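Side-chain contacts in cysteine desulfurase (Thermococcus onnurineus, PDB 5B89), which probably catalyses the transfer of sulfur from L-cysteine to a sulfur carrier, leaving L-alanine, with pyridoxal 5'-phosphate as cofactor: residues E108-V113 against V208-Q213; L139-L144 against L177-H182; M218-K223 against D228-S233. One frame throughout, in Å; residues are numbered along the deposited sequence.

Contact 1: E108-V113 against V208-Q213; sequences ESLNLV and VVDAAQ. With PLP (pyridoxal-5'-phosphate), chain G.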
loop_
_atom_site.group_PDB
_atom_site.type_symbol
_atom_site.label_atom_id
_atom_site.label_comp_id
_atom_site.label_asym_id
_atom_site.label_seq_id
_atom_site.Cartn_x
_atom_site.Cartn_y
_atom_site.Cartn_z
ATOM N N GLU B 108 5.135 6.427 2.933
ATOM C CA GLU B 108 3.720 6.765 3.138
ATOM C C GLU B 108 3.533 7.195 4.613
ATOM O O GLU B 108 2.946 8.256 4.883
ATOM C CB GLU B 108 2.758 5.666 2.757
ATOM C CG GLU B 108 1.304 6.041 2.978
ATOM C CD GLU B 108 0.330 4.858 2.775
ATOM O OE1 GLU B 108 0.618 3.976 1.971
ATOM O OE2 GLU B 108 -0.809 4.955 3.269
ATOM N N SER B 109 4.031 6.381 5.568
ATOM C CA SER B 109 3.855 6.729 6.966
ATOM C C SER B 109 4.369 8.119 7.333
ATOM O O SER B 109 3.620 8.911 7.980
ATOM C CB SER B 109 4.601 5.742 7.820
ATOM O OG SER B 109 4.082 4.426 7.704
ATOM N N LEU B 110 5.551 8.494 6.853
ATOM C CA LEU B 110 6.093 9.822 7.205
ATOM C C LEU B 110 5.352 10.951 6.511
ATOM O O LEU B 110 5.080 11.968 7.129
ATOM C CB LEU B 110 7.588 9.895 6.845
ATOM C CG LEU B 110 8.478 8.969 7.674
ATOM C CD1 LEU B 110 9.875 8.824 7.073
ATOM C CD2 LEU B 110 8.593 9.363 9.153
ATOM N N ASN B 111 4.924 10.727 5.290
ATOM C CA ASN B 111 4.077 11.723 4.603
ATOM C C ASN B 111 2.778 11.885 5.378
ATOM O O ASN B 111 2.282 12.997 5.503
ATOM C CB ASN B 111 3.748 11.303 3.175
ATOM C CG ASN B 111 4.825 11.747 2.201
ATOM O OD1 ASN B 111 4.755 12.832 1.576
ATOM N ND2 ASN B 111 5.842 10.908 2.003
ATOM N N LEU B 112 2.169 10.783 5.860
ATOM C CA LEU B 112 0.917 10.888 6.639
ATOM C C LEU B 112 1.122 11.699 7.891
ATOM O O LEU B 112 0.193 12.440 8.278
ATOM C CB LEU B 112 0.339 9.517 6.955
ATOM C CG LEU B 112 -0.134 8.704 5.763
ATOM C CD1 LEU B 112 -0.602 7.375 6.348
ATOM C CD2 LEU B 112 -1.184 9.427 4.962
ATOM N N VAL B 113 2.243 11.563 8.546
ATOM C CA VAL B 113 2.510 12.389 9.732
ATOM C C VAL B 113 2.486 13.855 9.351
ATOM O O VAL B 113 1.817 14.649 10.077
ATOM C CB VAL B 113 3.812 12.012 10.460
ATOM C CG1 VAL B 113 4.128 12.941 11.675
ATOM C CG2 VAL B 113 3.812 10.566 10.890
ATOM N N VAL B 208 9.225 12.354 16.173
ATOM C CA VAL B 208 8.963 11.429 15.048
ATOM C C VAL B 208 10.221 10.641 14.744
ATOM O O VAL B 208 11.285 11.233 14.508
ATOM C CB VAL B 208 8.541 12.211 13.863
ATOM C CG1 VAL B 208 8.205 11.313 12.646
ATOM C CG2 VAL B 208 7.355 13.142 14.097
ATOM N N VAL B 209 10.067 9.317 14.691
ATOM C CA VAL B 209 11.238 8.428 14.491
ATOM C C VAL B 209 11.032 7.661 13.123
ATOM O O VAL B 209 10.033 6.942 12.966
ATOM C CB VAL B 209 11.458 7.440 15.597
ATOM C CG1 VAL B 209 12.649 6.547 15.358
ATOM C CG2 VAL B 209 11.644 8.176 16.927
ATOM N N ASP B 210 11.998 7.779 12.240
ATOM C CA ASP B 210 12.086 6.958 11.020
ATOM C C ASP B 210 12.905 5.749 11.378
ATOM O O ASP B 210 14.169 5.811 11.472
ATOM C CB ASP B 210 12.720 7.752 9.853
ATOM C CG ASP B 210 13.049 6.919 8.588
ATOM O OD1 ASP B 210 12.835 5.695 8.682
ATOM O OD2 ASP B 210 13.645 7.505 7.633
ATOM N N ALA B 211 12.251 4.593 11.629
ATOM C CA ALA B 211 12.851 3.348 12.049
ATOM C C ALA B 211 12.972 2.382 10.835
ATOM O O ALA B 211 13.099 1.163 11.081
ATOM C CB ALA B 211 12.108 2.757 13.208
ATOM N N ALA B 212 13.002 2.889 9.650
ATOM C CA ALA B 212 12.989 1.983 8.476
ATOM C C ALA B 212 14.233 1.136 8.497
ATOM O O ALA B 212 14.148 -0.003 8.026
ATOM C CB ALA B 212 12.883 2.767 7.215
ATOM N N GLN B 213 15.366 1.623 8.953
ATOM C CA GLN B 213 16.606 0.817 8.929
ATOM C C GLN B 213 16.946 0.167 10.205
ATOM O O GLN B 213 17.884 -0.689 10.258
ATOM C CB GLN B 213 17.755 1.623 8.460
ATOM C CG GLN B 213 17.688 1.936 7.078
ATOM C CD GLN B 213 17.548 0.678 6.154
ATOM O OE1 GLN B 213 17.932 -0.540 6.451
ATOM N NE2 GLN B 213 16.962 0.980 4.995
HETATM N N1 PLP G . 14.100 5.891 5.682
HETATM C C2 PLP G . 15.216 5.120 5.809
HETATM C C2A PLP G . 16.250 5.414 6.873
HETATM C C3 PLP G . 15.369 4.076 4.879
HETATM O O3 PLP G . 16.460 3.275 4.964
HETATM C C4 PLP G . 14.355 3.814 3.923
HETATM C C4A PLP G . 14.618 2.666 2.871
HETATM C C5 PLP G . 13.193 4.629 3.932
HETATM C C6 PLP G . 13.074 5.688 4.805
HETATM C C5A PLP G . 12.123 4.376 2.874
HETATM O O4P PLP G . 11.501 3.081 3.131
HETATM P P PLP G . 10.457 2.700 2.052
HETATM O O1P PLP G . 10.042 1.365 2.446
HETATM O O2P PLP G . 11.221 2.707 0.725
HETATM O O3P PLP G . 9.413 3.716 2.042
#
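Asp210 and Leu110 lie crosswise at about a right angle, the carboxylate stem of one passing the branched end of the other. Start at the aspartate CB, which is 4.1 Å from Leu110 CD1. With CG anti to the backbone N (chi1 171°), the chain leads on toward the cofactor, and CG lies 4.0 Å from that same Leu110 CD1. The two oxygens then part company. OD1 accepts a bond from Ala212 N at 3.0 Å, met nearly along its C-O axis, which closes an Asx turn just past the strand and fixes the rotation of the carboxylate. OD2 stands 2.6 Å from N1 of the pyridoxal ring. Cut back to an alanine, this position would probably leave N1 without a facing carboxylate and the Ala212 amide without its acceptor, with the cofactor ring less firmly placed.

Further back along the strand the contact is purely apolar. The other methyl of Leu110, CD2, rests 4.0 Å from Val208 CG1. Val208 CG2 meets Val113 CG1 tip to tip at 4.0 Å. Helix segment 108-113 runs nearly antiparallel to strand segment 208-210, with axes 10.1 Å apart at closest approach and directions 163° apart. An aspartate at the end of a central strand facing the pyridine nitrogen is the hallmark of the large domain of fold-type I PLP enzymes, to which the class-V aminotransferases belong.

Contact 2: L139-L144 against L177-H182; sequences LPWQRL and LVAVQH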
loop_
_atom_site.group_PDB
_atom_site.type_symbol
_atom_site.label_atom_id
_atom_site.label_comp_id
_atom_site.label_asym_id
_atom_site.label_seq_id
_atom_site.Cartn_x
_atom_site.Cartn_y
_atom_site.Cartn_z
ATOM N N LEU B 139 11.810 15.493 2.548
ATOM C CA LEU B 139 10.905 16.184 1.675
ATOM C C LEU B 139 9.585 16.553 2.299
ATOM O O LEU B 139 9.109 17.662 2.080
ATOM C CB LEU B 139 10.702 15.403 0.362
ATOM C CG LEU B 139 11.624 15.736 -0.784
ATOM C CD1 LEU B 139 13.065 15.526 -0.416
ATOM C CD2 LEU B 139 11.223 14.933 -2.008
ATOM N N PRO B 140 8.900 15.642 3.037
ATOM C CA PRO B 140 7.660 16.107 3.617
ATOM C C PRO B 140 7.829 17.308 4.531
ATOM O O PRO B 140 6.886 18.147 4.594
ATOM C CB PRO B 140 7.106 14.845 4.345
ATOM C CG PRO B 140 7.781 13.705 3.618
ATOM C CD PRO B 140 9.164 14.225 3.314
ATOM N N TRP B 141 8.928 17.400 5.252
ATOM C CA TRP B 141 9.154 18.489 6.176
ATOM C C TRP B 141 9.523 19.737 5.392
ATOM O O TRP B 141 9.110 20.874 5.789
ATOM C CB TRP B 141 10.212 18.135 7.186
ATOM C CG TRP B 141 9.942 16.798 7.881
ATOM C CD1 TRP B 141 10.768 15.741 7.801
ATOM C CD2 TRP B 141 8.819 16.438 8.600
ATOM N NE1 TRP B 141 10.218 14.699 8.474
ATOM C CE2 TRP B 141 8.994 15.077 8.919
ATOM C CE3 TRP B 141 7.624 17.077 8.944
ATOM C CZ2 TRP B 141 8.028 14.354 9.659
ATOM C CZ3 TRP B 141 6.661 16.334 9.688
ATOM C CH2 TRP B 141 6.918 15.023 10.033
ATOM N N GLN B 142 10.289 19.575 4.320
ATOM C CA GLN B 142 10.599 20.718 3.413
ATOM C C GLN B 142 9.404 21.296 2.813
ATOM O O GLN B 142 9.289 22.559 2.743
ATOM C CB GLN B 142 11.570 20.272 2.314
ATOM C CG GLN B 142 12.961 20.022 2.797
ATOM C CD GLN B 142 13.838 19.469 1.680
ATOM O OE1 GLN B 142 13.342 18.706 0.834
ATOM N NE2 GLN B 142 15.087 19.771 1.699
ATOM N N ARG B 143 8.478 20.509 2.302
ATOM C CA ARG B 143 7.217 20.953 1.704
ATOM C C ARG B 143 6.429 21.684 2.733
ATOM O O ARG B 143 5.921 22.802 2.453
ATOM C CB ARG B 143 6.407 19.794 1.031
ATOM C CG ARG B 143 5.102 20.183 0.411
ATOM C CD ARG B 143 4.395 18.921 -0.214
ATOM N NE ARG B 143 4.144 17.871 0.752
ATOM C CZ ARG B 143 3.685 16.645 0.467
ATOM N NH1 ARG B 143 3.426 16.348 -0.796
ATOM N NH2 ARG B 143 3.498 15.742 1.492
ATOM N N LEU B 144 6.275 21.131 3.921
ATOM C CA LEU B 144 5.410 21.742 4.985
ATOM C C LEU B 144 6.030 23.089 5.326
ATOM O O LEU B 144 5.325 24.147 5.433
ATOM C CB LEU B 144 5.306 20.786 6.143
ATOM C CG LEU B 144 4.315 21.045 7.254
ATOM C CD1 LEU B 144 2.926 21.015 6.635
ATOM C CD2 LEU B 144 4.458 19.945 8.301
ATOM N N LEU B 177 8.349 20.296 16.418
ATOM C CA LEU B 177 8.428 18.868 15.996
ATOM C C LEU B 177 9.905 18.618 15.656
ATOM O O LEU B 177 10.577 19.445 15.065
ATOM C CB LEU B 177 7.500 18.644 14.831
ATOM C CG LEU B 177 7.422 17.157 14.313
ATOM C CD1 LEU B 177 6.005 16.823 13.833
ATOM C CD2 LEU B 177 8.426 16.874 13.231
ATOM N N VAL B 178 10.291 17.403 15.999
ATOM C CA VAL B 178 11.660 16.869 15.772
ATOM C C VAL B 178 11.444 15.537 15.017
ATOM O O VAL B 178 10.702 14.669 15.571
ATOM C CB VAL B 178 12.384 16.656 17.028
ATOM C CG1 VAL B 178 13.759 16.032 16.810
ATOM C CG2 VAL B 178 12.608 17.948 17.850
ATOM N N ALA B 179 12.110 15.378 13.888
ATOM C CA ALA B 179 12.052 14.149 13.126
ATOM C C ALA B 179 13.451 13.619 12.906
ATOM O O ALA B 179 14.266 14.288 12.371
ATOM C CB ALA B 179 11.370 14.377 11.803
ATOM N N VAL B 180 13.696 12.392 13.319
ATOM C CA VAL B 180 15.021 11.817 13.124
ATOM C C VAL B 180 14.977 10.355 12.704
ATOM O O VAL B 180 14.091 9.623 13.026
ATOM C CB VAL B 180 15.898 11.918 14.376
ATOM C CG1 VAL B 180 16.008 13.377 14.846
ATOM C CG2 VAL B 180 15.338 11.053 15.459
ATOM N N GLN B 181 16.024 9.965 12.002
ATOM C CA GLN B 181 16.159 8.605 11.617
ATOM C C GLN B 181 16.858 7.896 12.766
ATOM O O GLN B 181 17.639 8.433 13.412
ATOM C CB GLN B 181 17.004 8.485 10.354
ATOM C CG GLN B 181 18.433 8.829 10.583
ATOM C CD GLN B 181 19.256 9.043 9.329
ATOM O OE1 GLN B 181 18.786 8.947 8.228
ATOM N NE2 GLN B 181 20.497 9.312 9.536
ATOM N N HIS B 182 16.509 6.663 13.013
ATOM C CA HIS B 182 17.192 5.865 13.969
ATOM C C HIS B 182 18.564 5.439 13.471
ATOM O O HIS B 182 19.594 5.497 14.206
ATOM C CB HIS B 182 16.323 4.663 14.335
ATOM C CG HIS B 182 16.710 3.893 15.492
ATOM N ND1 HIS B 182 15.902 2.879 15.999
ATOM C CD2 HIS B 182 17.817 3.896 16.288
ATOM C CE1 HIS B 182 16.460 2.330 17.049
ATOM N NE2 HIS B 182 17.623 2.931 17.242
#
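Leu177 sets a methyl on the indole of Trp141, and this CH-pi contact joins segment 139-144 to segment 177-182. The carbon is CD2, 4.1 Å from the centroid of the six-membered ring and 18° off its normal, so it sits over the face but shifted toward the rim. CH2 and CZ3 of Trp141 are its nearest ring atoms. Leucine and tryptophan side chains cross at about a right angle. The indole reaches the strand because Trp141 CB already points that way and CG lies anti to the carbonyl carbon, beside the backbone N (chi1 -52°).

Apolar packing continues with CB of Ala179, two residues along the strand and on the same side of it, which approaches the indole obliquely and lies 3.8 Å from Trp141 CE2. The closest approach of the pair is from this CB to Trp141 NE1, 3.5 Å. The small alanine probably lets the tryptophan come close to the strand here. Around the pair, helix 106-117 adds Ala114 against Trp141 and Leu117 against Leu177.

In the fold, helix 139-148 is the connection of a beta-alpha-beta crossover between the parallel strands 126-129 and 151-154, and Trp141 reaches from it to the next strand inward, 177-181.

Polar groups are served from outside the pair. The indole N-H of Trp141 is bonded to Asp137 OD1, which ties the ring to the loop just before its own helix. Gln142 and Arg143, on the helix, bond instead to backbone oxygens of the second subunit: Ser271 and Leu272 for the glutamine, Pro260 for the arginine.

Contact 3: M218-K223 against D228-S233; sequences MEVNVK and DFLAFS. With PLP (pyridoxal-5'-phosphate), chain G.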
loop_
_atom_site.group_PDB
_atom_site.type_symbol
_atom_site.label_atom_id
_atom_site.label_comp_id
_atom_site.label_asym_id
_atom_site.label_seq_id
_atom_site.Cartn_x
_atom_site.Cartn_y
_atom_site.Cartn_z
ATOM N N MET B 218 17.599 -4.383 15.263
ATOM C CA MET B 218 17.945 -4.047 16.684
ATOM C C MET B 218 16.630 -3.721 17.364
ATOM O O MET B 218 15.582 -3.566 16.716
ATOM C CB MET B 218 18.916 -2.846 16.660
ATOM C CG MET B 218 18.319 -1.636 15.993
ATOM S SD MET B 218 19.550 -0.282 15.756
ATOM C CE MET B 218 20.459 -1.099 14.414
ATOM N N GLU B 219 16.681 -3.452 18.663
ATOM C CA GLU B 219 15.492 -3.155 19.395
ATOM C C GLU B 219 14.900 -1.838 18.994
ATOM O O GLU B 219 15.617 -0.810 18.912
ATOM C CB GLU B 219 15.808 -3.095 20.896
ATOM C CG GLU B 219 14.564 -2.786 21.710
ATOM C CD GLU B 219 14.810 -2.828 23.247
ATOM O OE1 GLU B 219 15.967 -2.817 23.697
ATOM O OE2 GLU B 219 13.812 -2.848 23.985
ATOM N N VAL B 220 13.586 -1.872 18.708
ATOM C CA VAL B 220 12.836 -0.696 18.424
ATOM C C VAL B 220 11.653 -0.638 19.355
ATOM O O VAL B 220 10.787 -1.499 19.229
ATOM C CB VAL B 220 12.380 -0.582 16.936
ATOM C CG1 VAL B 220 11.430 0.604 16.760
ATOM C CG2 VAL B 220 13.609 -0.423 16.085
ATOM N N ASN B 221 11.635 0.267 20.358
ATOM C CA ASN B 221 10.604 0.233 21.362
ATOM C C ASN B 221 10.129 1.667 21.558
ATOM O O ASN B 221 10.938 2.569 21.899
ATOM C CB ASN B 221 11.162 -0.285 22.668
ATOM C CG ASN B 221 10.133 -0.352 23.754
ATOM O OD1 ASN B 221 9.742 0.647 24.259
ATOM N ND2 ASN B 221 9.549 -1.527 23.966
ATOM N N VAL B 222 8.851 1.933 21.352
ATOM C CA VAL B 222 8.341 3.249 21.346
ATOM C C VAL B 222 8.491 4.000 22.706
ATOM O O VAL B 222 8.605 5.224 22.732
ATOM C CB VAL B 222 6.911 3.385 20.811
ATOM C CG1 VAL B 222 6.861 2.956 19.317
ATOM C CG2 VAL B 222 5.936 2.628 21.675
ATOM N N LYS B 223 8.327 3.248 23.759
ATOM C CA LYS B 223 8.480 3.813 25.169
ATOM C C LYS B 223 9.955 4.250 25.426
ATOM O O LYS B 223 10.203 5.438 25.807
ATOM C CB LYS B 223 8.055 2.759 26.173
ATOM C CG LYS B 223 6.600 2.237 26.013
ATOM C CD LYS B 223 6.147 1.032 26.890
ATOM C CE LYS B 223 5.963 -0.323 26.126
ATOM N NZ LYS B 223 7.028 -1.395 26.399
ATOM N N ASP B 228 6.508 9.748 19.668
ATOM C CA ASP B 228 5.125 10.126 19.441
ATOM C C ASP B 228 4.583 9.519 18.110
ATOM O O ASP B 228 3.414 9.137 18.043
ATOM C CB ASP B 228 4.965 11.618 19.415
ATOM C CG ASP B 228 5.323 12.244 20.827
ATOM O OD1 ASP B 228 4.862 11.714 21.833
ATOM O OD2 ASP B 228 6.074 13.227 20.738
ATOM N N PHE B 229 5.446 9.470 17.104
ATOM C CA PHE B 229 5.134 8.802 15.814
ATOM C C PHE B 229 6.348 8.036 15.486
ATOM O O PHE B 229 7.495 8.465 15.698
ATOM C CB PHE B 229 4.816 9.809 14.756
ATOM C CG PHE B 229 3.594 10.625 15.051
ATOM C CD1 PHE B 229 3.676 11.727 15.830
ATOM C CD2 PHE B 229 2.372 10.303 14.488
ATOM C CE1 PHE B 229 2.524 12.467 16.096
ATOM C CE2 PHE B 229 1.206 11.011 14.780
ATOM C CZ PHE B 229 1.305 12.089 15.551
ATOM N N LEU B 230 6.112 6.871 14.844
ATOM C CA LEU B 230 7.234 5.993 14.416
ATOM C C LEU B 230 6.853 5.254 13.175
ATOM O O LEU B 230 5.711 4.809 13.110
ATOM C CB LEU B 230 7.702 5.101 15.493
ATOM C CG LEU B 230 8.921 4.219 15.198
ATOM C CD1 LEU B 230 9.735 3.998 16.409
ATOM C CD2 LEU B 230 8.476 2.896 14.644
ATOM N N ALA B 231 7.763 5.194 12.211
ATOM C CA ALA B 231 7.428 4.542 10.886
ATOM C C ALA B 231 8.472 3.467 10.620
ATOM O O ALA B 231 9.648 3.625 10.945
ATOM C CB ALA B 231 7.528 5.596 9.799
ATOM N N PHE B 232 8.051 2.338 10.073
ATOM C CA PHE B 232 8.960 1.341 9.517
ATOM C C PHE B 232 8.337 0.605 8.364
ATOM O O PHE B 232 7.162 0.758 8.111
ATOM C CB PHE B 232 9.526 0.432 10.560
ATOM C CG PHE B 232 8.604 -0.556 11.172
ATOM C CD1 PHE B 232 8.511 -1.829 10.610
ATOM C CD2 PHE B 232 7.892 -0.306 12.329
ATOM C CE1 PHE B 232 7.781 -2.802 11.167
ATOM C CE2 PHE B 232 7.164 -1.304 12.902
ATOM C CZ PHE B 232 7.068 -2.575 12.299
ATOM N N SER B 233 9.183 -0.135 7.625
ATOM C CA SER B 233 8.762 -0.895 6.407
ATOM C C SER B 233 8.871 -2.365 6.624
ATOM O O SER B 233 9.947 -2.835 7.064
ATOM C CB SER B 233 9.638 -0.565 5.177
ATOM O OG SER B 233 9.414 0.843 4.795
HETATM N N1 PLP G . 14.100 5.891 5.682
HETATM C C2 PLP G . 15.216 5.120 5.809
HETATM C C2A PLP G . 16.250 5.414 6.873
HETATM C C3 PLP G . 15.369 4.076 4.879
HETATM O O3 PLP G . 16.460 3.275 4.964
HETATM C C4 PLP G . 14.355 3.814 3.923
HETATM C C4A PLP G . 14.618 2.666 2.871
HETATM C C5 PLP G . 13.193 4.629 3.932
HETATM C C6 PLP G . 13.074 5.688 4.805
HETATM C C5A PLP G . 12.123 4.376 2.874
HETATM O O4P PLP G . 11.501 3.081 3.131
HETATM P P PLP G . 10.457 2.700 2.052
HETATM O O1P PLP G . 10.042 1.365 2.446
HETATM O O2P PLP G . 11.221 2.707 0.725
HETATM O O3P PLP G . 9.413 3.716 2.042
#
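Leu230 meets Val220 and Val222 through methyl groups, while the flat rings of strand 229-233 belong to opposite sides of the strand. Phe229, whose CB points away from the loop 218-223, meets Phe253 and Phe257 with ring planes at about 55° and 45°. Phe232 has its CB directed to the loop, on the same side as Leu230.

Leu230 carries the contact itself. Its CG is anti to the backbone N, and this chi1 of -176° carries CG out toward the loop, where CD1 touches both valines. CD1 lies 3.8 Å from Val220 CG1, with the two side chains crossing obliquely, and a looser 4.2 Å from Val222 CG1. Val220 and Val222 both point their CB toward the strand, and the CA atoms of Val222 and Leu230 are 7.5 Å apart. Val209 and Tyr248 also touch Leu230, from the strands flanking its own.

The loop therefore lies over one side of the central sheet of the PLP-binding large domain, on the way from strand 206-210 to strand 229-233, and Leu230 packs against it from the sheet side. Alternation along the strand turns Ala231 to the opposite side.

At the strand's far end Ser233 OG donates a very short bond, 2.5 Å, to PLP O1P on the phosphate, and is also bonded to Thr106 OG1.

All three contacts are buried and share one central sheet: strand 206-210 of contact 1 has 177-181 of contact 2 on one flank and 229-233 of contact 3 on the other, joined by backbone bonds such as Val208 N to Val178 O and Val209 N to Phe229 O. Contact 2 is nested in the chain between the segments of contact 1, whereas contact 3 follows both. Contacts 1 and 3 lie near the centre of the chain and reach the cofactor, one through a carboxylate, the other through a hydroxyl; contact 2, farther out, relies on an aromatic face. Contacts 1 and 2 adjoin the second subunit, which does not touch contact 3.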